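Local coordinates for cytosine-specific methyltransferase (Escherichia coli O157:H7 EDL933, PDB 3G7U), which probably transfers a methyl group from S-adenosyl-L-methionine to carbon 5 of cytosine in DNA, at residues Ile6-Gly11 with Asp73-Gly78; Leu57-Ile62 with Ser108-Leu113; Arg162-Phe167 with Asn349-Ile354; Met28-Asp33 with Glu52-Leu57. All blocks are in the same frame, centred on the assembly; numbering follows the deposited sequence. Where two conformers were deposited one is given.

Interaction 1: Ile6-Gly11 with Asp73-Gly78; sequences IDLFSG and DGIIGG
Two parallel strands, 4-8 and 74-77, pair here as neighbours in the middle of the large mixed sheet, with I6 set against I75, D7 against I76 and L8 against G77. Four backbone bonds define the register: I6 N gives to G74 O, I76 N to I6 O at 3.0 Å, L8 N to I76 O at 2.9 Å and G78 N to L8 O. The second is almost straight, 176° at its hydrogen. The short strand axes come within 4.5 Å of each other and diverge by 30°. L8 and I75 share one face of the sheet, where L8 CD1 meets I75 CG2 at 3.8 Å beneath helix 94-110. On the other face D7 lies by I76 and packs on helix 14-22. Its CG is anti to the backbone N (chi1 -171°), leaving OD1 3.6 Å from G77 CA while OD2 is bonded to S16. Beyond the strands F9 CB reaches G78 O at 3.4 Å. Both strands stop at the sheet's C-terminal end, as in class I methyltransferases, where the loop after the first strand is the glycine-rich cofactor motif; here the loop after G78 leads to C81, the predicted catalytic cysteine.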
loop_
_atom_site.group_PDB
_atom_site.type_symbol
_atom_site.label_atom_id
_atom_site.label_comp_id
_atom_site.label_asym_id
_atom_site.label_seq_id
_atom_site.Cartn_x
_atom_site.Cartn_y
_atom_site.Cartn_z
ATOM N N ILE A 6 2.433 -3.856 -14.733
ATOM C CA ILE A 6 3.578 -3.058 -14.331
ATOM C C ILE A 6 3.085 -2.072 -13.265
ATOM O O ILE A 6 2.048 -1.454 -13.470
ATOM C CB ILE A 6 4.038 -2.180 -15.496
ATOM C CG1 ILE A 6 4.488 -3.035 -16.667
ATOM C CG2 ILE A 6 5.184 -1.260 -15.076
ATOM C CD1 ILE A 6 4.985 -2.194 -17.815
ATOM N N ASP A 7 3.830 -1.907 -12.183
ATOM C CA ASP A 7 3.471 -0.912 -11.130
ATOM C C ASP A 7 4.430 0.296 -11.149
ATOM O O ASP A 7 5.627 0.152 -10.852
ATOM C CB ASP A 7 3.493 -1.692 -9.792
ATOM C CG ASP A 7 2.938 -0.891 -8.569
ATOM O OD1 ASP A 7 2.607 0.319 -8.682
ATOM O OD2 ASP A 7 2.854 -1.541 -7.479
ATOM N N LEU A 8 3.928 1.455 -11.603
ATOM C CA LEU A 8 4.667 2.679 -11.662
ATOM C C LEU A 8 4.548 3.439 -10.346
ATOM O O LEU A 8 3.459 3.545 -9.823
ATOM C CB LEU A 8 4.133 3.536 -12.801
ATOM C CG LEU A 8 4.184 2.866 -14.194
ATOM C CD1 LEU A 8 3.651 3.869 -15.262
ATOM C CD2 LEU A 8 5.621 2.435 -14.568
ATOM N N PHE A 9 5.670 3.974 -9.848
ATOM C CA PHE A 9 5.719 4.666 -8.563
ATOM C C PHE A 9 5.305 3.646 -7.504
ATOM O O PHE A 9 4.423 3.900 -6.696
ATOM C CB PHE A 9 4.757 5.839 -8.574
ATOM C CG PHE A 9 4.939 6.766 -9.745
ATOM C CD1 PHE A 9 5.953 7.710 -9.753
ATOM C CD2 PHE A 9 4.033 6.739 -10.801
ATOM C CE1 PHE A 9 6.093 8.571 -10.851
ATOM C CE2 PHE A 9 4.168 7.591 -11.887
ATOM C CZ PHE A 9 5.178 8.504 -11.892
ATOM N N SER A 10 5.956 2.497 -7.502
ATOM C CA SER A 10 5.457 1.364 -6.764
ATOM C C SER A 10 5.623 1.476 -5.249
ATOM O O SER A 10 4.899 0.787 -4.477
ATOM C CB SER A 10 6.218 0.100 -7.210
ATOM O OG SER A 10 7.614 0.172 -6.845
ATOM N N GLY A 11 6.582 2.302 -4.805
ATOM C CA GLY A 11 7.027 2.267 -3.396
ATOM C C GLY A 11 7.388 0.845 -3.023
ATOM O O GLY A 11 7.911 0.077 -3.867
ATOM N N ASP A 73 -0.951 -6.064 -19.712
ATOM C CA ASP A 73 -2.391 -6.076 -19.589
ATOM C C ASP A 73 -2.875 -4.956 -18.694
ATOM O O ASP A 73 -3.893 -4.330 -18.978
ATOM C CB ASP A 73 -2.847 -7.443 -19.114
ATOM C CG ASP A 73 -2.395 -8.523 -20.058
ATOM O OD1 ASP A 73 -2.733 -8.409 -21.264
ATOM O OD2 ASP A 73 -1.651 -9.425 -19.629
ATOM N N GLY A 74 -2.106 -4.629 -17.663
ATOM C CA GLY A 74 -2.514 -3.500 -16.812
ATOM C C GLY A 74 -1.360 -2.597 -16.449
ATOM O O GLY A 74 -0.269 -3.093 -16.243
ATOM N N ILE A 75 -1.576 -1.276 -16.420
ATOM C CA ILE A 75 -0.608 -0.355 -15.811
ATOM C C ILE A 75 -1.269 0.203 -14.528
ATOM O O ILE A 75 -2.366 0.798 -14.611
ATOM C CB ILE A 75 -0.241 0.764 -16.762
ATOM C CG1 ILE A 75 0.675 0.188 -17.861
ATOM C CG2 ILE A 75 0.559 1.905 -16.080
ATOM C CD1 ILE A 75 0.842 1.151 -19.012
ATOM N N ILE A 76 -0.627 -0.042 -13.379
ATOM C CA ILE A 76 -1.174 0.419 -12.099
ATOM C C ILE A 76 -0.131 1.327 -11.461
ATOM O O ILE A 76 1.049 1.261 -11.803
ATOM C CB ILE A 76 -1.594 -0.758 -11.196
ATOM C CG1 ILE A 76 -0.377 -1.510 -10.669
ATOM C CG2 ILE A 76 -2.577 -1.727 -11.991
ATOM C CD1 ILE A 76 -0.669 -2.769 -9.830
ATOM N N GLY A 77 -0.555 2.230 -10.591
ATOM C CA GLY A 77 0.480 2.977 -9.903
ATOM C C GLY A 77 -0.075 4.149 -9.127
ATOM O O GLY A 77 -1.289 4.366 -9.105
ATOM N N GLY A 78 0.829 4.919 -8.548
ATOM C CA GLY A 78 0.465 6.158 -7.838
ATOM C C GLY A 78 1.088 7.396 -8.453
ATOM O O GLY A 78 2.112 7.846 -7.981
#

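Interaction 2: Leu57-Ile62 with Ser108-Leu113; sequences LNAEII and SELQPL
A59, L110 and E109 bury the most surface in this meeting of the first turn of helix 59-66 with the last turn of helix 94-110. A59 is the meeting point: its CA lies 5.4 Å from L110 CA, and its methyl group points at the partner helix. L110 covers that methyl with one branch, CD2 standing 3.6 Å from A59 CB, while the other branch, CD1, turns to I62 CD1 at 4.1 Å; the side chains of I62 and L110 cross at about a right angle. Further out, the CB atoms of A59 and E109 touch at 3.7 Å.

The polar half belongs to E109. With its CG beside the backbone N and the chain extended beyond it (chi2 179°), the carboxylate is carried past the alanine to the start of the facing helix. There OE1 accepts from A59 N at 2.9 Å, the donor lying nearly along the C-O axis and the angle at hydrogen being 147°. The same oxygen is 3.3 Å from N58 CA. N58 is the N-cap of this helix, and its OD1 takes I61 N at 2.8 Å in a nearly straight bond (162°). E109 OE2 pairs with R105, which also bonds L57 O.

Two side chains, one from the N-cap residue and one from the other helix, thus supply acceptors to amides of the first turn. A carboxylate held by a helix N-terminus and an arginine would probably be stabilised as the anion.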
loop_
_atom_site.group_PDB
_atom_site.type_symbol
_atom_site.label_atom_id
_atom_site.label_comp_id
_atom_site.label_asym_id
_atom_site.label_seq_id
_atom_site.Cartn_x
_atom_site.Cartn_y
_atom_site.Cartn_z
ATOM N N LEU A 57 11.215 7.381 -19.364
ATOM C CA LEU A 57 10.629 6.148 -19.930
ATOM C C LEU A 57 9.643 6.462 -21.046
ATOM O O LEU A 57 8.989 7.508 -21.062
ATOM C CB LEU A 57 9.943 5.262 -18.857
ATOM C CG LEU A 57 10.823 4.818 -17.673
ATOM C CD1 LEU A 57 10.000 3.953 -16.712
ATOM C CD2 LEU A 57 12.153 4.098 -18.100
ATOM N N ASN A 58 9.533 5.514 -21.979
ATOM C CA ASN A 58 8.476 5.498 -22.966
ATOM C C ASN A 58 8.181 4.038 -23.295
ATOM O O ASN A 58 8.848 3.130 -22.772
ATOM C CB ASN A 58 8.845 6.307 -24.213
ATOM C CG ASN A 58 10.063 5.759 -24.925
ATOM O OD1 ASN A 58 10.240 4.544 -25.016
ATOM N ND2 ASN A 58 10.928 6.652 -25.392
ATOM N N ALA A 59 7.161 3.794 -24.123
ATOM C CA ALA A 59 6.739 2.436 -24.410
ATOM C C ALA A 59 7.858 1.590 -25.008
ATOM O O ALA A 59 7.997 0.417 -24.667
ATOM C CB ALA A 59 5.515 2.482 -25.386
ATOM N N GLU A 60 8.648 2.171 -25.904
ATOM C CA GLU A 60 9.718 1.387 -26.569
ATOM C C GLU A 60 10.838 1.018 -25.597
ATOM O O GLU A 60 11.388 -0.081 -25.650
ATOM C CB GLU A 60 10.304 2.146 -27.771
ATOM C CG GLU A 60 9.551 1.902 -29.079
ATOM C CD GLU A 60 9.470 0.406 -29.474
ATOM O OE1 GLU A 60 10.505 -0.305 -29.484
ATOM O OE2 GLU A 60 8.356 -0.060 -29.785
ATOM N N ILE A 61 11.160 1.944 -24.699
ATOM C CA ILE A 61 12.214 1.696 -23.709
ATOM C C ILE A 61 11.736 0.564 -22.812
ATOM O O ILE A 61 12.469 -0.416 -22.530
ATOM C CB ILE A 61 12.514 2.997 -22.912
ATOM C CG1 ILE A 61 13.252 3.959 -23.842
ATOM C CG2 ILE A 61 13.395 2.735 -21.703
ATOM C CD1 ILE A 61 13.480 5.307 -23.239
ATOM N N ILE A 62 10.490 0.689 -22.370
ATOM C CA ILE A 62 9.900 -0.365 -21.515
ATOM C C ILE A 62 9.838 -1.749 -22.160
ATOM O O ILE A 62 10.168 -2.758 -21.527
ATOM C CB ILE A 62 8.524 0.082 -20.938
ATOM C CG1 ILE A 62 8.789 1.154 -19.877
ATOM C CG2 ILE A 62 7.820 -1.105 -20.305
ATOM C CD1 ILE A 62 7.565 1.986 -19.453
ATOM N N SER A 108 -1.064 5.731 -22.476
ATOM C CA SER A 108 -1.476 6.048 -23.831
ATOM C C SER A 108 -0.551 5.324 -24.829
ATOM O O SER A 108 -1.020 4.700 -25.784
ATOM C CB SER A 108 -1.358 7.550 -24.037
ATOM O OG SER A 108 -1.856 7.879 -25.321
ATOM N N GLU A 109 0.753 5.383 -24.552
ATOM C CA GLU A 109 1.780 4.769 -25.412
ATOM C C GLU A 109 1.724 3.247 -25.355
ATOM O O GLU A 109 1.907 2.558 -26.367
ATOM C CB GLU A 109 3.166 5.267 -24.994
ATOM C CG GLU A 109 3.459 6.757 -25.257
ATOM C CD GLU A 109 4.835 7.129 -24.787
ATOM O OE1 GLU A 109 5.513 6.203 -24.295
ATOM O OE2 GLU A 109 5.268 8.297 -24.921
ATOM N N LEU A 110 1.493 2.686 -24.167
ATOM C CA LEU A 110 1.511 1.239 -24.026
ATOM C C LEU A 110 0.204 0.535 -24.308
ATOM O O LEU A 110 0.204 -0.675 -24.555
ATOM C CB LEU A 110 2.048 0.800 -22.663
ATOM C CG LEU A 110 3.563 0.970 -22.439
ATOM C CD1 LEU A 110 3.944 0.927 -20.957
ATOM C CD2 LEU A 110 4.298 -0.133 -23.215
ATOM N N GLN A 111 -0.901 1.275 -24.259
ATOM C CA GLN A 111 -2.232 0.687 -24.512
ATOM C C GLN A 111 -2.558 -0.598 -23.727
ATOM O O GLN A 111 -2.919 -1.603 -24.327
ATOM C CB GLN A 111 -2.462 0.468 -26.044
ATOM C CG GLN A 111 -2.384 1.755 -26.853
ATOM C CD GLN A 111 -3.656 2.570 -26.732
ATOM O OE1 GLN A 111 -4.746 2.031 -26.895
ATOM N NE2 GLN A 111 -3.525 3.866 -26.453
ATOM N N PRO A 112 -2.468 -0.570 -22.371
ATOM C CA PRO A 112 -2.855 -1.760 -21.645
ATOM C C PRO A 112 -4.371 -2.005 -21.716
ATOM O O PRO A 112 -5.111 -1.074 -22.057
ATOM C CB PRO A 112 -2.510 -1.386 -20.188
ATOM C CG PRO A 112 -2.629 0.110 -20.148
ATOM C CD PRO A 112 -2.032 0.516 -21.468
ATOM N N LEU A 113 -4.808 -3.211 -21.351
ATOM C CA LEU A 113 -6.248 -3.509 -21.234
ATOM C C LEU A 113 -6.905 -2.597 -20.197
ATOM O O LEU A 113 -8.042 -2.207 -20.354
ATOM C CB LEU A 113 -6.475 -4.967 -20.851
ATOM C CG LEU A 113 -5.910 -5.990 -21.863
ATOM C CD1 LEU A 113 -6.223 -7.396 -21.419
ATOM C CD2 LEU A 113 -6.377 -5.699 -23.317
#

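Interaction 3: Arg162-Phe167 with Asn349-Ile354; sequences RTRYFF and NSVSPI
R164 NE forms a salt bridge with E118 OE2 while the guanidinium it belongs to covers V351. The setting is the meeting of strand 163-171, an antiparallel member of the methyltransferase sheet, with the turn joining helices 340-348 and 353-367. In sequence these correspond to the R-x-R element (motif VIII) and the G-N-S-V element (motif X) of the C5-methyltransferase family. R162, just before the strand, and R164, within it, were both deposited in two conformers, so details of their guanidinium groups are provisional.

In the conformer given, the R164 chain bends at chi2 (86°), laying its guanidinium across V351: V351 CA sits 4.3 Å above the centre of one face, and CG2 is 4.0 Å from R164 NE. The bridge to E118 helps, in this conformer, to set how the group is turned. S350 O is near both arginines without being hydrogen-bonded to either: R164 NH2 lies 3.6 Å from it and R162 NH2 3.5 Å, the oxygen standing over one face of the R162 guanidinium, offset toward its rim. The bonding of R162 NH2 goes instead to G348 O. The side chain of R164 is about 10 Å from that of C81, consistent with the place of this arginine near the target base in relatives.

After V351 the chain enters helix 353-367, where S352 OG caps I354 N at 3.2 Å. V351 itself reaches the strand on a second side: its CG1, anti to the backbone N (chi1 -179°), touches F166 CZ at 3.9 Å, at the ring edge and near its plane.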
loop_
_atom_site.group_PDB
_atom_site.type_symbol
_atom_site.label_atom_id
_atom_site.label_comp_id
_atom_site.label_asym_id
_atom_site.label_seq_id
_atom_site.Cartn_x
_atom_site.Cartn_y
_atom_site.Cartn_z
ATOM N N ARG A 162 -8.079 5.628 6.571
ATOM C CA ARG A 162 -7.522 6.497 5.541
ATOM C C ARG A 162 -8.353 6.446 4.250
ATOM O O ARG A 162 -8.870 5.392 3.893
ATOM C CB ARG A 162 -6.032 6.196 5.285
ATOM C CG ARG A 162 -5.688 4.842 4.653
ATOM C CD ARG A 162 -4.335 4.929 3.917
ATOM N NE ARG A 162 -3.191 4.882 4.829
ATOM C CZ ARG A 162 -1.996 5.427 4.588
ATOM N NH1 ARG A 162 -1.027 5.317 5.488
ATOM N NH2 ARG A 162 -1.760 6.091 3.457
ATOM N N THR A 163 -8.488 7.580 3.573
ATOM C CA THR A 163 -9.238 7.599 2.326
ATOM C C THR A 163 -8.279 7.695 1.137
ATOM O O THR A 163 -7.176 8.218 1.256
ATOM C CB THR A 163 -10.290 8.725 2.267
ATOM O OG1 THR A 163 -9.641 9.983 2.414
ATOM C CG2 THR A 163 -11.317 8.581 3.383
ATOM N N ARG A 164 -8.727 7.191 -0.015
ATOM C CA ARG A 164 -7.892 7.067 -1.213
ATOM C C ARG A 164 -8.801 7.246 -2.416
ATOM O O ARG A 164 -9.909 6.754 -2.370
ATOM C CB ARG A 164 -7.346 5.635 -1.281
ATOM C CG ARG A 164 -5.980 5.484 -1.918
ATOM C CD ARG A 164 -4.881 5.704 -0.890
ATOM N NE ARG A 164 -3.590 5.965 -1.514
ATOM C CZ ARG A 164 -2.461 6.151 -0.839
ATOM N NH1 ARG A 164 -1.329 6.379 -1.485
ATOM N NH2 ARG A 164 -2.455 6.105 0.483
ATOM N N TYR A 165 -8.325 7.894 -3.486
ATOM C CA TYR A 165 -9.084 7.915 -4.739
ATOM C C TYR A 165 -8.502 6.858 -5.665
ATOM O O TYR A 165 -7.279 6.697 -5.722
ATOM C CB TYR A 165 -8.913 9.241 -5.436
ATOM C CG TYR A 165 -9.723 10.393 -4.873
ATOM C CD1 TYR A 165 -11.081 10.541 -5.174
ATOM C CD2 TYR A 165 -9.107 11.365 -4.096
ATOM C CE1 TYR A 165 -11.818 11.638 -4.672
ATOM C CE2 TYR A 165 -9.835 12.466 -3.587
ATOM C CZ TYR A 165 -11.179 12.583 -3.883
ATOM O OH TYR A 165 -11.874 13.671 -3.411
ATOM N N PHE A 166 -9.358 6.137 -6.380
ATOM C CA PHE A 166 -8.902 5.265 -7.455
ATOM C C PHE A 166 -9.502 5.717 -8.768
ATOM O O PHE A 166 -10.700 5.982 -8.845
ATOM C CB PHE A 166 -9.313 3.849 -7.172
ATOM C CG PHE A 166 -8.557 3.219 -6.045
ATOM C CD1 PHE A 166 -7.393 2.503 -6.292
ATOM C CD2 PHE A 166 -8.992 3.348 -4.725
ATOM C CE1 PHE A 166 -6.663 1.890 -5.223
ATOM C CE2 PHE A 166 -8.258 2.745 -3.661
ATOM C CZ PHE A 166 -7.107 2.017 -3.925
ATOM N N PHE A 167 -8.654 5.805 -9.796
ATOM C CA PHE A 167 -9.062 6.223 -11.128
ATOM C C PHE A 167 -8.811 5.049 -12.049
ATOM O O PHE A 167 -7.666 4.651 -12.176
ATOM C CB PHE A 167 -8.253 7.419 -11.592
ATOM C CG PHE A 167 -8.431 8.640 -10.720
ATOM C CD1 PHE A 167 -9.508 9.491 -10.905
ATOM C CD2 PHE A 167 -7.526 8.922 -9.700
ATOM C CE1 PHE A 167 -9.688 10.623 -10.077
ATOM C CE2 PHE A 167 -7.689 10.046 -8.871
ATOM C CZ PHE A 167 -8.765 10.891 -9.060
ATOM N N ASN A 349 3.393 5.654 3.189
ATOM C CA ASN A 349 3.312 5.906 1.739
ATOM C C ASN A 349 2.590 4.850 0.894
ATOM O O ASN A 349 2.543 4.966 -0.345
ATOM C CB ASN A 349 4.735 6.034 1.169
ATOM C CG ASN A 349 5.405 7.345 1.547
ATOM O OD1 ASN A 349 4.736 8.314 1.897
ATOM N ND2 ASN A 349 6.742 7.375 1.485
ATOM N N SER A 350 2.070 3.805 1.521
ATOM C CA SER A 350 1.495 2.704 0.775
ATOM C C SER A 350 -0.019 2.767 0.731
ATOM O O SER A 350 -0.659 3.253 1.670
ATOM C CB SER A 350 1.919 1.366 1.394
ATOM O OG SER A 350 3.306 1.164 1.203
ATOM N N VAL A 351 -0.583 2.252 -0.359
ATOM C CA VAL A 351 -1.979 1.879 -0.393
ATOM C C VAL A 351 -2.082 0.663 0.509
ATOM O O VAL A 351 -1.188 -0.193 0.474
ATOM C CB VAL A 351 -2.408 1.427 -1.810
ATOM C CG1 VAL A 351 -3.905 1.057 -1.844
ATOM C CG2 VAL A 351 -2.145 2.497 -2.783
ATOM N N SER A 352 -3.167 0.544 1.278
ATOM C CA SER A 352 -3.424 -0.727 2.027
ATOM C C SER A 352 -3.519 -1.912 1.076
ATOM O O SER A 352 -4.307 -1.838 0.115
ATOM C CB SER A 352 -4.764 -0.667 2.769
ATOM O OG SER A 352 -4.975 -1.947 3.336
ATOM N N PRO A 353 -2.747 -2.986 1.315
ATOM C CA PRO A 353 -2.891 -4.174 0.468
ATOM C C PRO A 353 -4.298 -4.790 0.464
ATOM O O PRO A 353 -4.683 -5.458 -0.493
ATOM C CB PRO A 353 -1.902 -5.167 1.060
ATOM C CG PRO A 353 -0.828 -4.329 1.621
ATOM C CD PRO A 353 -1.563 -3.083 2.195
ATOM N N ILE A 354 -5.021 -4.630 1.563
ATOM C CA ILE A 354 -6.372 -5.198 1.656
ATOM C C ILE A 354 -7.338 -4.460 0.701
ATOM O O ILE A 354 -8.074 -5.103 -0.047
ATOM C CB ILE A 354 -6.849 -5.120 3.114
ATOM C CG1 ILE A 354 -5.984 -6.036 3.973
ATOM C CG2 ILE A 354 -8.373 -5.433 3.194
ATOM C CD1 ILE A 354 -6.342 -5.953 5.514
#

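Interaction 4: Met28-Asp33 with Glu52-Leu57; sequences MAVEID and EDVSLL
Apolar packing joins V30 to V54 and L57, and one methyl does the work. V30 CG1, anti to its own amide nitrogen (chi1 179°), lies 3.8 Å from V54 CG2 and 4.0 Å from L57 CD1; the first value holds for the conformer of V54 given, one of two. Methyl-to-backbone contacts come next. The same CG1 meets E52 O at 3.6 Å, and I32, more exposed, lays its CD1 on the peptide between E52 and D53, 3.6 Å from D53 N.

No hydrogen bond links the two segments; several within them shape each one. D53 OD1 accepts from S55 N at 3.0 Å, an Asx turn that opens the 3-10 segment 54-56. E52 OE2 takes D53 N at 2.9 Å, and E31 OE2 takes D33 N at 2.9 Å, while E31 OE1 bonds outside the segments, to G11 N. E31 lies just after strand 25-30, consistent with the position whose acidic residue holds the cofactor ribose in many class I methyltransferases.

Strand 25-30 lies between strands 4-8 and 48-50; from the C-terminal end of 48-50, segment 52-57 folds back over the face bearing V30 into helix 59-66, V54 resting on helix 94-110 and L57 on helix 59-66.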
loop_
_atom_site.group_PDB
_atom_site.type_symbol
_atom_site.label_atom_id
_atom_site.label_comp_id
_atom_site.label_asym_id
_atom_site.label_seq_id
_atom_site.Cartn_x
_atom_site.Cartn_y
_atom_site.Cartn_z
ATOM N N MET A 28 6.930 -5.986 -13.307
ATOM C CA MET A 28 7.927 -4.919 -13.221
ATOM C C MET A 28 7.418 -3.916 -12.197
ATOM O O MET A 28 6.246 -3.574 -12.231
ATOM C CB MET A 28 8.107 -4.182 -14.565
ATOM C CG MET A 28 9.159 -2.991 -14.601
ATOM S SD MET A 28 9.252 -2.187 -16.252
ATOM C CE MET A 28 10.259 -3.493 -16.925
ATOM N N ALA A 29 8.313 -3.438 -11.335
ATOM C CA ALA A 29 8.017 -2.262 -10.499
ATOM C C ALA A 29 8.971 -1.129 -10.849
ATOM O O ALA A 29 10.192 -1.376 -11.028
ATOM C CB ALA A 29 8.153 -2.648 -9.017
ATOM N N VAL A 30 8.468 0.104 -10.984
ATOM C CA VAL A 30 9.312 1.257 -11.248
ATOM C C VAL A 30 9.205 2.205 -10.052
ATOM O O VAL A 30 8.115 2.646 -9.692
ATOM C CB VAL A 30 8.912 2.025 -12.536
ATOM C CG1 VAL A 30 9.832 3.260 -12.764
ATOM C CG2 VAL A 30 8.976 1.087 -13.772
ATOM N N GLU A 31 10.346 2.467 -9.440
ATOM C CA GLU A 31 10.368 3.335 -8.225
ATOM C C GLU A 31 11.715 4.024 -8.126
ATOM O O GLU A 31 12.722 3.368 -8.188
ATOM C CB GLU A 31 10.127 2.428 -7.001
ATOM C CG GLU A 31 10.297 3.084 -5.610
ATOM C CD GLU A 31 9.494 4.349 -5.447
ATOM O OE1 GLU A 31 8.281 4.342 -5.731
ATOM O OE2 GLU A 31 10.068 5.386 -5.047
ATOM N N ILE A 32 11.713 5.345 -7.985
ATOM C CA ILE A 32 12.951 6.139 -7.862
ATOM C C ILE A 32 13.685 5.982 -6.512
ATOM O O ILE A 32 14.895 6.079 -6.455
ATOM C CB ILE A 32 12.702 7.652 -8.236
ATOM C CG1 ILE A 32 14.001 8.412 -8.552
ATOM C CG2 ILE A 32 11.966 8.423 -7.123
ATOM C CD1 ILE A 32 14.895 7.798 -9.665
ATOM N N ASP A 33 12.968 5.720 -5.411
ATOM C CA ASP A 33 13.632 5.734 -4.125
ATOM C C ASP A 33 14.336 4.418 -3.907
ATOM O O ASP A 33 13.714 3.377 -3.941
ATOM C CB ASP A 33 12.605 5.985 -3.008
ATOM C CG ASP A 33 13.240 6.044 -1.643
ATOM O OD1 ASP A 33 13.618 7.154 -1.235
ATOM O OD2 ASP A 33 13.339 5.000 -0.972
ATOM N N GLU A 52 14.048 4.281 -11.539
ATOM C CA GLU A 52 14.066 5.251 -12.601
ATOM C C GLU A 52 12.970 6.283 -12.408
ATOM O O GLU A 52 11.921 5.999 -11.860
ATOM C CB GLU A 52 13.935 4.542 -13.962
ATOM C CG GLU A 52 14.386 5.436 -15.167
ATOM C CD GLU A 52 15.706 6.070 -14.852
ATOM O OE1 GLU A 52 16.678 5.368 -15.054
ATOM O OE2 GLU A 52 15.761 7.205 -14.266
ATOM N N ASP A 53 13.281 7.484 -12.865
ATOM C CA ASP A 53 12.384 8.550 -13.112
ATOM C C ASP A 53 11.540 8.176 -14.333
ATOM O O ASP A 53 12.075 7.950 -15.440
ATOM C CB ASP A 53 13.281 9.746 -13.409
ATOM C CG ASP A 53 12.543 11.078 -13.411
ATOM O OD1 ASP A 53 11.400 11.153 -13.889
ATOM O OD2 ASP A 53 13.158 12.079 -12.975
ATOM N N VAL A 54 10.218 8.143 -14.148
ATOM C CA VAL A 54 9.275 7.755 -15.200
ATOM C C VAL A 54 9.360 8.729 -16.399
ATOM O O VAL A 54 9.008 8.397 -17.531
ATOM C CB VAL A 54 7.842 7.578 -14.588
ATOM C CG1 VAL A 54 6.758 7.852 -15.565
ATOM C CG2 VAL A 54 7.672 6.188 -14.007
ATOM N N SER A 55 9.847 9.945 -16.154
ATOM C CA SER A 55 10.017 10.918 -17.247
ATOM C C SER A 55 11.026 10.492 -18.332
ATOM O O SER A 55 11.000 11.014 -19.463
ATOM C CB SER A 55 10.372 12.306 -16.713
ATOM O OG SER A 55 11.738 12.401 -16.375
ATOM N N LEU A 56 11.884 9.546 -17.974
ATOM C CA LEU A 56 12.950 9.026 -18.845
ATOM C C LEU A 56 12.498 7.732 -19.540
ATOM O O LEU A 56 13.303 7.057 -20.198
ATOM C CB LEU A 56 14.215 8.779 -18.016
ATOM C CG LEU A 56 14.871 10.033 -17.381
ATOM C CD1 LEU A 56 16.162 9.635 -16.718
ATOM C CD2 LEU A 56 15.142 11.070 -18.472
ATOM N N LEU A 57 11.215 7.381 -19.364
ATOM C CA LEU A 57 10.629 6.148 -19.930
ATOM C C LEU A 57 9.643 6.462 -21.046
ATOM O O LEU A 57 8.989 7.508 -21.062
ATOM C CB LEU A 57 9.943 5.262 -18.857
ATOM C CG LEU A 57 10.823 4.818 -17.673
ATOM C CD1 LEU A 57 10.000 3.953 -16.712
ATOM C CD2 LEU A 57 12.153 4.098 -18.100
#

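Interactions 1 and 3 are buried, interactions 2 and 4 only partly so. Interaction 1 is backbone pairing inside the sheet; interaction 4 extends from the adjoining strand, and the two meet directly through D7 O and V30 N and through G11 N and E31 OE1. Interaction 2 lies on one face of that sheet, where I75 CD1 packs on L110 CD1; it shares L57 with interaction 4, which runs into it along the chain. Interaction 3 stands apart, on the antiparallel side of the same sheet, its nearest atoms about 6 Å from interaction 1. Chemistry changes accordingly: amide pairing in 1, a carboxylate at a helix start in 2, arginines over a turn in 3, methyl groups on a loop in 4.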